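Long-range contacts in DUF3224 domain-containing protein (Shewanella oneidensis, PDB 2OOJ), which is of unknown function but folds as an all-beta protein of the allene oxide cyclase barrel clan and forms a two-chain assembly: residues K6-F11 against Q124-F129; Y40-A45 against K73-Q78; A66-V71 against L83-I88; G111-M116 against S130-P135. All blocks are in the same frame, centred on the assembly; numbering follows the deposited sequence.

How the contacts relate
All four contacts join neighbouring strands of one curled antiparallel sheet. Contact 1 pairs strand 5-18 with strand 124-133, the first and last of the chain, and contacts 2 and 3 are nested inside the loop it closes. Contacts 2 and 3 alternate along the chain, sharing strand 77-90, while contact 4 comes after both and shares strand 124-133 with contact 1, its segments alternating with those of contact 1. Contacts 1 and 2 have centres about 11 Å apart, and the centres of contacts 2 and 3 are about 18 Å apart. Contact 3 lies closest to the chain's centre in space, and its touching residues are all buried. Such first-to-last strand pairing is consistent with the clan's barrel fold.

Contact 1: K6-F11 against Q124-F129; sequences KVTGKF and QHFYEF
Tyr127 lays its ring over the backbone of Gly9, with Gly9 N 3.5 Å above the ring plane over its centre. CG of Tyr127 sits between its own backbone N and carbonyl carbon (chi1 65°), which swings the ring across the partner strand; a CB on Gly9 would collide with Tyr127 OH. That hydroxyl reaches past the strand to hydrogen bonds with Tyr40 O and Leu43 N. Phe11 takes the same first torsion (71°) and leans back over strand 124-133. His125 CB lies over one face of the Phe11 ring, 3.7 Å from its centroid, a CH-pi contact, while Tyr127 N lies at the ring's edge. On the other side of the sheet, Lys10 runs alongside Phe126, its CG 3.7 Å from Phe126 CE2, and crosses the Gln124 side chain at about a right angle.

The antiparallel backbone pairs Val7 with Phe129 and Gly9 with Tyr127 through two hydrogen bonds each, the straightest running from Phe129 N to Val7 O (2.8 Å, 172°). His125 O accepts both Phe11 N and Gln124 NE2, the latter on a lone pair at 3.0 Å. Water 1 joins Phe11 O to His125 N. The chemistry thus divides by face, buried and aromatic beside Phe11 and Tyr127, but mixed and more exposed where Lys10 lies along the Phe126 ring and Thr8 beside Glu128.

Contact 2: Y40-A45 against K73-Q78; sequences YGELEA and KLCGRQ
Glu42 and Cys75 meet where segment 40-45 enters its strand and segment 73-78 turns over, and three backbone hydrogen bonds fix the pairing. Cys75 N donates to Glu42 O at 2.8 Å. Two residues further along, Glu44 and Lys73 form a reciprocal antiparallel pair: Glu44 N to Lys73 O at 2.9 Å and Lys73 N to Glu44 O at 2.8 Å. Water 2 adds a bridge, donating to Glu42 O and accepting from Gly76 N, so Glu42 O is gripped by both a backbone amide and a water. The CA of Leu74 also approaches this oxygen in a CA-H...O contact.

Apolar contact falls to Leu43 and Leu74, a non-hydrogen-bonded pair. In both, CG stands opposite the backbone N (chi1 179° and -179°), and the matching conformations bring Leu74 CD1 to 4.1 Å from Leu43 CB as the two chains cross at a slant.

Among the polar side chains, Glu42 bends at chi2 (-81°) and places OE1 3.6 Å from Cys75 SG. Glu44 and Lys73 carry opposite charges on the other face, but Glu44 OE1 and Lys73 NZ remain 5.6 Å apart, too far for a salt bridge.

Beyond the pair, a type I' turn from Leu74 to Arg77 connects strands 73-74 and 77-90 as a hairpin, with Cys75 and Gly76, its two central residues, both at positive phi. Leu74 packs on Phe129 and Phe131 of strand 124-133, Glu42 touches Val7 of strand 5-18, and Ala45 rests on Val70 of strand 62-71.

Contact 3: A66-V71 against L83-I88; sequences AIEQVV and LQHFGI
Glu68 and His85 meet through a carboxylate-imidazole hydrogen bond on the buried face they share with Ala66 and Leu83. Glu68 CB leads to a CG held between the backbone N and carbonyl carbon (chi1 62°), and this CG lies 3.8 Å from Leu83 CB. The chain then runs extended, so that CD reaches the rim of the imidazole, 3.7 Å from His85 NE2. At the tip, OE2 accepts His85 NE2 on its anti lone pair at 2.7 Å, only 4° out of the ring plane, although the N-H...O angle is bent to 143°. OE2 also forms a salt bridge with Lys37, while OE1 takes a hydrogen bond with Ser47. The strands form part of the antiparallel sheet, Ala66 pairing with His85 and Glu68 with Leu83, in line with the barrel architecture of the clan. Ala66 CB covers one face of the His85 ring, 4.1 Å from its centroid, and His85 ND1 bonds to Tyr64 OH, so both ring nitrogens are engaged. A leucine in place of His85 would probably leave Glu68 OE2 without its ring donor and Tyr64 OH without its partner on ND1. On the other face, Ile67 CD1 lies 3.7 Å from Gln84 OE1, and Gln84 NE2 bonds to Gly87 O of the second subunit.

Contact 4: G111-M116 against S130-P135; sequences GLYGTM and SFCFEP
Tyr113 and Cys132 exchange two backbone hydrogen bonds, Tyr113 N to Cys132 O at 2.8 Å and Cys132 N to Tyr113 O at 2.9 Å, in the beta hairpin of strands 112-121 and 124-133. A second such pair joins Thr115 N to Ser130 O and Ser130 N to Thr115 O, each 3.0 Å. Glu134 N closes the far end on Gly111 O. Gly114 faces Phe131 across a CA-CA distance of 4.1 Å; a CB there would clash with Ser130 O, and the backbone angles of Gly114 would also press it against Tyr113 O, so both call for glycine.

Outward from the backbone, Cys132 SG sits obliquely beside the Tyr113 ring, a sulfur-aromatic contact, and Glu134 brings OE2 3.4 Å from Tyr113 CD1, its carboxylate plane turned 79° from that ring. On the opposite face, Leu112 has CG anti to its backbone N (chi1 -177°), which brings CD1 against two phenylalanines. It lies over one face of Phe133, offset toward the rim, and Phe133 also receives Arg77 in a cation-pi contact. Replacing Phe133 by a serine would probably strip Leu112 CD1 of the ring face it rests on and leave the Arg77 guanidinium without its aromatic partner. Leu112 CD1 also meets Phe131, whose CD2 lies 3.7 Å from it.

Contact 1: K6-F11 against Q124-F129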
loop_
_atom_site.group_PDB
_atom_site.type_symbol
_atom_site.label_atom_id
_atom_site.label_comp_id
_atom_site.label_asym_id
_atom_site.label_seq_id
_atom_site.Cartn_x
_atom_site.Cartn_y
_atom_site.Cartn_z
ATOM N N LYS B 6 -23.651 -3.984 4.759
ATOM C CA LYS B 6 -22.903 -2.727 4.902
ATOM C C LYS B 6 -23.230 -2.107 6.236
ATOM O O LYS B 6 -24.408 -1.827 6.518
ATOM C CB LYS B 6 -23.248 -1.753 3.776
ATOM C CG LYS B 6 -22.541 -0.382 3.926
ATOM C CD LYS B 6 -22.482 0.359 2.593
ATOM C CE LYS B 6 -22.446 1.858 2.777
ATOM N NZ LYS B 6 -23.818 2.457 2.812
ATOM N N VAL B 7 -22.203 -1.955 7.063
ATOM C CA VAL B 7 -22.307 -1.394 8.390
ATOM C C VAL B 7 -21.479 -0.131 8.433
ATOM O O VAL B 7 -20.463 -0.044 7.768
ATOM C CB VAL B 7 -21.828 -2.357 9.501
ATOM C CG1 VAL B 7 -22.732 -3.609 9.583
ATOM C CG2 VAL B 7 -20.372 -2.772 9.321
ATOM N N THR B 8 -21.936 0.825 9.221
ATOM C CA THR B 8 -21.309 2.146 9.354
ATOM C C THR B 8 -21.098 2.471 10.831
ATOM O O THR B 8 -21.896 2.093 11.710
ATOM C CB THR B 8 -22.155 3.265 8.725
ATOM O OG1 THR B 8 -22.382 2.960 7.346
ATOM C CG2 THR B 8 -21.396 4.651 8.791
ATOM N N GLY B 9 -20.035 3.199 11.114
ATOM C CA GLY B 9 -19.684 3.500 12.500
ATOM C C GLY B 9 -18.481 4.409 12.603
ATOM O O GLY B 9 -17.859 4.708 11.596
ATOM N N LYS B 10 -18.179 4.848 13.822
ATOM C CA LYS B 10 -17.080 5.780 14.075
ATOM C C LYS B 10 -15.768 5.022 14.212
ATOM O O LYS B 10 -15.748 3.871 14.588
ATOM C CB LYS B 10 -17.351 6.547 15.372
ATOM C CG LYS B 10 -18.658 7.315 15.314
ATOM C CD LYS B 10 -18.874 8.223 16.524
ATOM C CE LYS B 10 -20.048 9.172 16.214
ATOM N NZ LYS B 10 -20.380 10.111 17.337
ATOM N N PHE B 11 -14.665 5.655 13.868
ATOM C CA PHE B 11 -13.372 5.193 14.341
ATOM C C PHE B 11 -12.446 6.377 14.661
ATOM O O PHE B 11 -12.621 7.454 14.127
ATOM C CB PHE B 11 -12.715 4.230 13.356
ATOM C CG PHE B 11 -12.234 4.863 12.099
ATOM C CD1 PHE B 11 -13.077 5.031 11.018
ATOM C CD2 PHE B 11 -10.917 5.279 11.977
ATOM C CE1 PHE B 11 -12.606 5.586 9.843
ATOM C CE2 PHE B 11 -10.435 5.871 10.812
ATOM C CZ PHE B 11 -11.270 6.021 9.742
ATOM N N GLN B 124 -15.344 13.887 12.669
ATOM C CA GLN B 124 -15.328 12.497 13.105
ATOM C C GLN B 124 -15.215 11.582 11.886
ATOM O O GLN B 124 -15.982 11.700 10.943
ATOM C CB GLN B 124 -16.606 12.180 13.882
ATOM C CG GLN B 124 -16.805 10.712 14.296
ATOM C CD GLN B 124 -15.794 10.276 15.333
ATOM O OE1 GLN B 124 -15.757 10.833 16.415
ATOM N NE2 GLN B 124 -14.954 9.296 15.002
ATOM N N HIS B 125 -14.230 10.701 11.915
ATOM C CA HIS B 125 -14.085 9.659 10.900
ATOM C C HIS B 125 -15.091 8.565 11.098
ATOM O O HIS B 125 -15.356 8.170 12.240
ATOM C CB HIS B 125 -12.702 9.043 10.954
ATOM C CG HIS B 125 -11.651 9.933 10.415
ATOM N ND1 HIS B 125 -11.582 10.267 9.080
ATOM C CD2 HIS B 125 -10.674 10.629 11.036
ATOM C CE1 HIS B 125 -10.577 11.109 8.898
ATOM N NE2 HIS B 125 -10.014 11.349 10.069
ATOM N N PHE B 126 -15.606 8.079 9.969
ATOM C CA PHE B 126 -16.571 7.008 9.917
ATOM C C PHE B 126 -16.077 5.980 8.920
ATOM O O PHE B 126 -15.506 6.324 7.875
ATOM C CB PHE B 126 -17.940 7.515 9.447
ATOM C CG PHE B 126 -18.676 8.298 10.486
ATOM C CD1 PHE B 126 -18.404 9.626 10.666
ATOM C CD2 PHE B 126 -19.631 7.697 11.279
ATOM C CE1 PHE B 126 -19.069 10.346 11.630
ATOM C CE2 PHE B 126 -20.295 8.416 12.234
ATOM C CZ PHE B 126 -19.997 9.742 12.419
ATOM N N TYR B 127 -16.358 4.744 9.229
ATOM C CA TYR B 127 -16.129 3.629 8.301
ATOM C C TYR B 127 -17.479 3.183 7.739
ATOM O O TYR B 127 -18.512 3.258 8.428
ATOM C CB TYR B 127 -15.439 2.458 9.020
ATOM C CG TYR B 127 -16.271 1.818 10.094
ATOM C CD1 TYR B 127 -17.186 0.791 9.793
ATOM C CD2 TYR B 127 -16.114 2.188 11.424
ATOM C CE1 TYR B 127 -17.939 0.226 10.786
ATOM C CE2 TYR B 127 -16.888 1.649 12.412
ATOM C CZ TYR B 127 -17.793 0.645 12.095
ATOM O OH TYR B 127 -18.552 0.108 13.102
ATOM N N GLU B 128 -17.460 2.740 6.480
ATOM C CA GLU B 128 -18.567 2.095 5.829
ATOM C C GLU B 128 -18.004 0.770 5.317
ATOM O O GLU B 128 -17.179 0.769 4.424
ATOM C CB GLU B 128 -19.102 2.936 4.681
ATOM C CG GLU B 128 -19.815 4.243 5.089
ATOM C CD GLU B 128 -18.881 5.461 5.272
ATOM O OE1 GLU B 128 -17.984 5.700 4.440
ATOM O OE2 GLU B 128 -19.073 6.207 6.252
ATOM N N PHE B 129 -18.421 -0.343 5.916
ATOM C CA PHE B 129 -17.765 -1.636 5.689
ATOM C C PHE B 129 -18.756 -2.585 5.057
ATOM O O PHE B 129 -19.776 -2.887 5.667
ATOM C CB PHE B 129 -17.208 -2.154 7.044
ATOM C CG PHE B 129 -16.395 -3.421 6.956
ATOM C CD1 PHE B 129 -15.568 -3.693 5.869
ATOM C CD2 PHE B 129 -16.383 -4.307 8.009
ATOM C CE1 PHE B 129 -14.811 -4.860 5.832
ATOM C CE2 PHE B 129 -15.621 -5.460 7.960
ATOM C CZ PHE B 129 -14.831 -5.718 6.869
HETATM O O HOH W 1 -12.119 10.342 14.012
#

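Contact 2: Y40-A45 against K73-Q78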
loop_
_atom_site.group_PDB
_atom_site.type_symbol
_atom_site.label_atom_id
_atom_site.label_comp_id
_atom_site.label_asym_id
_atom_site.label_seq_id
_atom_site.Cartn_x
_atom_site.Cartn_y
_atom_site.Cartn_z
ATOM N N TYR B 40 -15.813 1.549 16.488
ATOM C CA TYR B 40 -16.962 1.545 17.387
ATOM C C TYR B 40 -18.173 1.119 16.600
ATOM O O TYR B 40 -18.253 1.356 15.384
ATOM C CB TYR B 40 -17.212 2.977 17.902
ATOM C CG TYR B 40 -16.099 3.505 18.764
ATOM C CD1 TYR B 40 -16.009 3.160 20.105
ATOM C CD2 TYR B 40 -15.115 4.341 18.234
ATOM C CE1 TYR B 40 -14.971 3.642 20.899
ATOM C CE2 TYR B 40 -14.077 4.809 19.009
ATOM C CZ TYR B 40 -14.013 4.462 20.347
ATOM O OH TYR B 40 -12.972 4.916 21.120
ATOM N N GLY B 41 -19.136 0.525 17.285
ATOM C CA GLY B 41 -20.386 0.158 16.653
ATOM C C GLY B 41 -20.393 -1.296 16.202
ATOM O O GLY B 41 -19.957 -2.201 16.922
ATOM N N GLU B 42 -20.881 -1.502 14.993
ATOM C CA GLU B 42 -21.033 -2.853 14.449
ATOM C C GLU B 42 -19.689 -3.550 14.280
ATOM O O GLU B 42 -19.599 -4.768 14.383
ATOM C CB GLU B 42 -21.761 -2.772 13.118
ATOM C CG GLU B 42 -23.172 -2.341 13.255
ATOM C CD GLU B 42 -24.110 -3.466 13.648
ATOM O OE1 GLU B 42 -23.649 -4.554 14.042
ATOM O OE2 GLU B 42 -25.332 -3.238 13.588
ATOM N N LEU B 43 -18.655 -2.769 13.977
ATOM C CA LEU B 43 -17.273 -3.220 14.084
ATOM C C LEU B 43 -16.732 -2.570 15.341
ATOM O O LEU B 43 -16.492 -1.340 15.383
ATOM C CB LEU B 43 -16.443 -2.795 12.842
ATOM C CG LEU B 43 -14.955 -3.201 12.854
ATOM C CD1 LEU B 43 -14.801 -4.722 13.033
ATOM C CD2 LEU B 43 -14.262 -2.702 11.555
ATOM N N GLU B 44 -16.601 -3.376 16.379
ATOM C CA GLU B 44 -16.083 -2.927 17.677
ATOM C C GLU B 44 -14.728 -3.598 17.861
ATOM O O GLU B 44 -14.646 -4.794 18.095
ATOM C CB GLU B 44 -17.050 -3.329 18.790
ATOM C CG GLU B 44 -16.791 -2.637 20.125
ATOM C CD GLU B 44 -17.473 -3.336 21.319
ATOM O OE1 GLU B 44 -18.229 -4.320 21.098
ATOM O OE2 GLU B 44 -17.249 -2.886 22.477
ATOM N N ALA B 45 -13.657 -2.845 17.650
ATOM C CA ALA B 45 -12.351 -3.460 17.523
ATOM C C ALA B 45 -11.240 -2.491 17.658
ATOM O O ALA B 45 -11.440 -1.298 17.727
ATOM C CB ALA B 45 -12.235 -4.229 16.153
ATOM N N LYS B 73 -14.875 -7.452 17.309
ATOM C CA LYS B 73 -16.140 -8.075 17.015
ATOM C C LYS B 73 -16.773 -7.384 15.816
ATOM O O LYS B 73 -16.734 -6.163 15.711
ATOM C CB LYS B 73 -17.073 -7.971 18.232
ATOM C CG LYS B 73 -16.768 -8.974 19.314
ATOM C CD LYS B 73 -17.869 -8.955 20.375
ATOM C CE LYS B 73 -17.452 -9.793 21.564
ATOM N NZ LYS B 73 -18.474 -9.745 22.655
ATOM N N LEU B 74 -17.321 -8.185 14.920
ATOM C CA LEU B 74 -18.072 -7.685 13.789
ATOM C C LEU B 74 -19.459 -8.281 13.861
ATOM O O LEU B 74 -19.637 -9.498 13.718
ATOM C CB LEU B 74 -17.381 -8.087 12.478
ATOM C CG LEU B 74 -18.034 -7.624 11.168
ATOM C CD1 LEU B 74 -18.162 -6.066 11.108
ATOM C CD2 LEU B 74 -17.183 -8.220 10.039
ATOM N N CYS B 75 -20.464 -7.425 14.023
ATOM C CA CYS B 75 -21.835 -7.878 14.284
ATOM C C CYS B 75 -21.887 -8.930 15.365
ATOM O O CYS B 75 -22.533 -9.985 15.212
ATOM C CB CYS B 75 -22.472 -8.409 13.017
ATOM S SG CYS B 75 -22.654 -7.188 11.758
ATOM N N GLY B 76 -21.171 -8.669 16.441
ATOM C CA GLY B 76 -21.199 -9.519 17.605
ATOM C C GLY B 76 -20.241 -10.690 17.597
ATOM O O GLY B 76 -20.028 -11.305 18.642
ATOM N N ARG B 77 -19.625 -10.988 16.454
ATOM C CA ARG B 77 -18.773 -12.154 16.358
ATOM C C ARG B 77 -17.320 -11.791 16.485
ATOM O O ARG B 77 -16.850 -10.905 15.793
ATOM C CB ARG B 77 -18.994 -12.844 15.028
ATOM C CG ARG B 77 -20.367 -13.437 14.885
ATOM C CD ARG B 77 -20.581 -13.880 13.472
ATOM N NE ARG B 77 -19.875 -15.117 13.153
ATOM C CZ ARG B 77 -19.595 -15.536 11.920
ATOM N NH1 ARG B 77 -19.926 -14.809 10.859
ATOM N NH2 ARG B 77 -18.958 -16.693 11.752
ATOM N N GLN B 78 -16.612 -12.501 17.353
ATOM C CA GLN B 78 -15.246 -12.165 17.729
ATOM C C GLN B 78 -14.238 -12.780 16.761
ATOM O O GLN B 78 -14.283 -13.970 16.440
ATOM C CB GLN B 78 -14.958 -12.680 19.145
ATOM C CG GLN B 78 -13.494 -12.558 19.623
ATOM C CD GLN B 78 -13.080 -11.121 19.895
ATOM O OE1 GLN B 78 -13.880 -10.321 20.385
ATOM N NE2 GLN B 78 -11.815 -10.792 19.599
HETATM O O HOH W 2 -20.037 -6.047 16.911
#

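Contact 3: A66-V71 against L83-I88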
loop_
_atom_site.group_PDB
_atom_site.type_symbol
_atom_site.label_atom_id
_atom_site.label_comp_id
_atom_site.label_asym_id
_atom_site.label_seq_id
_atom_site.Cartn_x
_atom_site.Cartn_y
_atom_site.Cartn_z
ATOM N N ALA B 66 -0.910 1.126 3.694
ATOM C CA ALA B 66 -0.914 0.705 5.087
ATOM C C ALA B 66 -1.391 -0.737 5.135
ATOM O O ALA B 66 -2.113 -1.151 4.248
ATOM C CB ALA B 66 -1.848 1.596 5.890
ATOM N N ILE B 67 -0.993 -1.452 6.188
ATOM C CA ILE B 67 -1.504 -2.762 6.572
ATOM C C ILE B 67 -1.727 -2.709 8.063
ATOM O O ILE B 67 -0.862 -2.270 8.816
ATOM C CB ILE B 67 -0.497 -3.895 6.227
ATOM C CG1 ILE B 67 -0.463 -4.054 4.692
ATOM C CG2 ILE B 67 -0.856 -5.226 6.867
ATOM C CD1 ILE B 67 0.415 -5.179 4.203
ATOM N N GLU B 68 -2.911 -3.130 8.479
ATOM C CA GLU B 68 -3.266 -3.159 9.867
ATOM C C GLU B 68 -3.935 -4.477 10.204
ATOM O O GLU B 68 -4.693 -4.999 9.429
ATOM C CB GLU B 68 -4.167 -1.983 10.251
ATOM C CG GLU B 68 -5.472 -1.932 9.550
ATOM C CD GLU B 68 -6.324 -0.694 9.883
ATOM O OE1 GLU B 68 -6.643 -0.474 11.064
ATOM O OE2 GLU B 68 -6.732 0.030 8.947
ATOM N N GLN B 69 -3.635 -4.968 11.398
ATOM C CA GLN B 69 -4.297 -6.118 11.996
ATOM C C GLN B 69 -5.401 -5.624 12.941
ATOM O O GLN B 69 -5.132 -4.887 13.930
ATOM C CB GLN B 69 -3.255 -6.923 12.773
ATOM C CG GLN B 69 -3.764 -8.147 13.532
ATOM C CD GLN B 69 -4.195 -9.263 12.683
ATOM O OE1 GLN B 69 -3.366 -10.040 12.197
ATOM N NE2 GLN B 69 -5.519 -9.407 12.515
ATOM N N VAL B 70 -6.617 -6.035 12.623
ATOM C CA VAL B 70 -7.817 -5.737 13.395
ATOM C C VAL B 70 -8.206 -6.930 14.264
ATOM O O VAL B 70 -8.179 -8.116 13.825
ATOM C CB VAL B 70 -8.988 -5.372 12.466
ATOM C CG1 VAL B 70 -10.211 -4.911 13.274
ATOM C CG2 VAL B 70 -8.526 -4.272 11.444
ATOM N N VAL B 71 -8.586 -6.610 15.500
ATOM C CA VAL B 71 -9.051 -7.614 16.458
ATOM C C VAL B 71 -10.259 -7.067 17.190
ATOM O O VAL B 71 -10.228 -5.964 17.743
ATOM C CB VAL B 71 -7.939 -7.978 17.483
ATOM C CG1 VAL B 71 -8.390 -9.099 18.374
ATOM C CG2 VAL B 71 -6.678 -8.348 16.764
ATOM N N LEU B 83 -6.596 -5.431 7.262
ATOM C CA LEU B 83 -6.967 -4.448 6.260
ATOM C C LEU B 83 -5.733 -3.886 5.536
ATOM O O LEU B 83 -4.726 -3.627 6.156
ATOM C CB LEU B 83 -7.746 -3.311 6.899
ATOM C CG LEU B 83 -9.192 -3.544 7.351
ATOM C CD1 LEU B 83 -9.662 -2.400 8.239
ATOM C CD2 LEU B 83 -10.075 -3.702 6.114
ATOM N N GLN B 84 -5.855 -3.713 4.218
ATOM C CA GLN B 84 -4.771 -3.258 3.345
ATOM C C GLN B 84 -5.250 -2.102 2.556
ATOM O O GLN B 84 -6.315 -2.192 1.925
ATOM C CB GLN B 84 -4.318 -4.393 2.423
ATOM C CG GLN B 84 -3.032 -4.044 1.590
ATOM C CD GLN B 84 -2.441 -5.269 0.930
ATOM O OE1 GLN B 84 -2.037 -6.213 1.610
ATOM N NE2 GLN B 84 -2.341 -5.245 -0.393
ATOM N N HIS B 85 -4.514 -0.984 2.664
ATOM C CA HIS B 85 -4.878 0.290 2.079
ATOM C C HIS B 85 -3.952 0.722 0.930
ATOM O O HIS B 85 -2.731 0.615 1.003
ATOM C CB HIS B 85 -4.757 1.447 3.098
ATOM C CG HIS B 85 -5.387 1.212 4.435
ATOM N ND1 HIS B 85 -6.152 2.180 5.047
ATOM C CD2 HIS B 85 -5.294 0.191 5.322
ATOM C CE1 HIS B 85 -6.508 1.760 6.250
ATOM N NE2 HIS B 85 -6.017 0.546 6.434
ATOM N N PHE B 86 -4.538 1.323 -0.096
ATOM C CA PHE B 86 -3.773 1.958 -1.131
ATOM C C PHE B 86 -4.566 3.182 -1.502
ATOM O O PHE B 86 -5.689 3.056 -1.968
ATOM C CB PHE B 86 -3.660 1.027 -2.312
ATOM C CG PHE B 86 -2.964 1.594 -3.526
ATOM C CD1 PHE B 86 -3.648 2.371 -4.439
ATOM C CD2 PHE B 86 -1.660 1.223 -3.806
ATOM C CE1 PHE B 86 -3.018 2.829 -5.601
ATOM C CE2 PHE B 86 -1.010 1.655 -4.968
ATOM C CZ PHE B 86 -1.694 2.475 -5.859
ATOM N N GLY B 87 -3.985 4.353 -1.252
ATOM C CA GLY B 87 -4.646 5.633 -1.489
ATOM C C GLY B 87 -3.760 6.500 -2.353
ATOM O O GLY B 87 -2.562 6.607 -2.116
ATOM N N ILE B 88 -4.346 7.052 -3.399
ATOM C CA ILE B 88 -3.725 8.022 -4.292
ATOM C C ILE B 88 -4.614 9.266 -4.344
ATOM O O ILE B 88 -5.774 9.193 -4.731
ATOM C CB ILE B 88 -3.585 7.462 -5.723
ATOM C CG1 ILE B 88 -2.606 6.299 -5.765
ATOM C CG2 ILE B 88 -3.032 8.531 -6.686
ATOM C CD1 ILE B 88 -1.143 6.717 -5.704
#

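Contact 4: G111-M116 against S130-P135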
loop_
_atom_site.group_PDB
_atom_site.type_symbol
_atom_site.label_atom_id
_atom_site.label_comp_id
_atom_site.label_asym_id
_atom_site.label_seq_id
_atom_site.Cartn_x
_atom_site.Cartn_y
_atom_site.Cartn_z
ATOM N N GLY B 111 -13.185 -16.607 6.983
ATOM C CA GLY B 111 -13.906 -16.460 5.701
ATOM C C GLY B 111 -14.377 -15.062 5.350
ATOM O O GLY B 111 -15.063 -14.863 4.361
ATOM N N LEU B 112 -14.022 -14.077 6.159
ATOM C CA LEU B 112 -14.458 -12.708 5.924
ATOM C C LEU B 112 -13.924 -12.160 4.614
ATOM O O LEU B 112 -12.723 -12.314 4.303
ATOM C CB LEU B 112 -13.965 -11.809 7.061
ATOM C CG LEU B 112 -14.392 -10.356 7.026
ATOM C CD1 LEU B 112 -15.924 -10.211 7.104
ATOM C CD2 LEU B 112 -13.726 -9.644 8.217
ATOM N N TYR B 113 -14.815 -11.531 3.856
ATOM C CA TYR B 113 -14.494 -10.816 2.638
ATOM C C TYR B 113 -15.023 -9.393 2.762
ATOM O O TYR B 113 -16.154 -9.180 3.222
ATOM C CB TYR B 113 -15.214 -11.448 1.460
ATOM C CG TYR B 113 -15.141 -10.657 0.173
ATOM C CD1 TYR B 113 -14.081 -10.847 -0.712
ATOM C CD2 TYR B 113 -16.115 -9.733 -0.168
ATOM C CE1 TYR B 113 -13.982 -10.115 -1.878
ATOM C CE2 TYR B 113 -16.047 -9.007 -1.359
ATOM C CZ TYR B 113 -14.984 -9.213 -2.215
ATOM O OH TYR B 113 -14.891 -8.532 -3.399
ATOM N N GLY B 114 -14.285 -8.403 2.283
ATOM C CA GLY B 114 -14.880 -7.070 2.339
ATOM C C GLY B 114 -14.038 -5.896 1.910
ATOM O O GLY B 114 -12.837 -6.009 1.781
ATOM N N THR B 115 -14.720 -4.778 1.697
ATOM C CA THR B 115 -14.086 -3.521 1.333
ATOM C C THR B 115 -14.623 -2.449 2.244
ATOM O O THR B 115 -15.712 -2.556 2.795
ATOM C CB THR B 115 -14.337 -3.171 -0.149
ATOM O OG1 THR B 115 -15.744 -3.088 -0.396
ATOM C CG2 THR B 115 -13.681 -4.243 -1.088
HETATM N N MSE B 116 -13.823 -1.427 2.465
HETATM C CA MSE B 116 -14.229 -0.400 3.406
HETATM C C MSE B 116 -14.007 0.940 2.789
HETATM O O MSE B 116 -13.094 1.103 2.022
HETATM C CB MSE B 116 -13.396 -0.516 4.694
HETATM C CG MSE B 116 -13.768 0.526 5.743
HETATM SE SE MSE B 116 -12.693 0.196 7.341
HETATM C CE MSE B 116 -13.558 -1.315 8.071
ATOM N N SER B 130 -18.483 -2.972 3.802
ATOM C CA SER B 130 -19.306 -3.915 3.062
ATOM C C SER B 130 -18.626 -5.269 3.061
ATOM O O SER B 130 -17.534 -5.425 2.518
ATOM C CB SER B 130 -19.523 -3.417 1.629
ATOM O OG SER B 130 -19.908 -2.068 1.686
ATOM N N PHE B 131 -19.278 -6.264 3.663
ATOM C CA PHE B 131 -18.636 -7.504 3.868
ATOM C C PHE B 131 -19.619 -8.666 3.698
ATOM O O PHE B 131 -20.852 -8.490 3.659
ATOM C CB PHE B 131 -18.008 -7.551 5.267
ATOM C CG PHE B 131 -18.999 -7.616 6.384
ATOM C CD1 PHE B 131 -19.541 -6.480 6.921
ATOM C CD2 PHE B 131 -19.376 -8.836 6.913
ATOM C CE1 PHE B 131 -20.492 -6.573 7.935
ATOM C CE2 PHE B 131 -20.304 -8.931 7.921
ATOM C CZ PHE B 131 -20.851 -7.800 8.441
ATOM N N CYS B 132 -19.005 -9.822 3.554
ATOM C CA CYS B 132 -19.705 -11.096 3.542
ATOM C C CYS B 132 -18.730 -12.177 3.920
ATOM O O CYS B 132 -17.592 -11.884 4.325
ATOM C CB CYS B 132 -20.374 -11.301 2.184
ATOM S SG CYS B 132 -19.273 -11.573 0.873
ATOM N N PHE B 133 -19.153 -13.447 3.820
ATOM C CA PHE B 133 -18.282 -14.542 4.218
ATOM C C PHE B 133 -18.194 -15.548 3.077
ATOM O O PHE B 133 -19.175 -15.791 2.419
ATOM C CB PHE B 133 -18.811 -15.197 5.474
ATOM C CG PHE B 133 -18.543 -14.404 6.711
ATOM C CD1 PHE B 133 -19.375 -13.354 7.070
ATOM C CD2 PHE B 133 -17.453 -14.703 7.510
ATOM C CE1 PHE B 133 -19.103 -12.582 8.194
ATOM C CE2 PHE B 133 -17.184 -13.963 8.636
ATOM C CZ PHE B 133 -18.018 -12.906 8.997
ATOM N N GLU B 134 -17.022 -16.114 2.868
ATOM C CA GLU B 134 -16.813 -17.083 1.808
ATOM C C GLU B 134 -17.300 -18.427 2.349
ATOM O O GLU B 134 -17.342 -18.628 3.574
ATOM C CB GLU B 134 -15.341 -17.155 1.462
ATOM C CG GLU B 134 -14.675 -15.786 1.173
ATOM C CD GLU B 134 -14.977 -15.254 -0.200
ATOM O OE1 GLU B 134 -15.791 -15.886 -0.875
ATOM O OE2 GLU B 134 -14.408 -14.186 -0.587
ATOM N N PRO B 135 -17.656 -19.353 1.451
ATOM C CA PRO B 135 -18.216 -20.624 1.928
ATOM C C PRO B 135 -17.207 -21.438 2.712
ATOM O O PRO B 135 -16.052 -21.515 2.325
ATOM C CB PRO B 135 -18.652 -21.337 0.643
ATOM C CG PRO B 135 -17.939 -20.690 -0.456
ATOM C CD PRO B 135 -17.642 -19.270 -0.014
HETATM O O HOH W 3 -17.178 -5.102 -0.820
#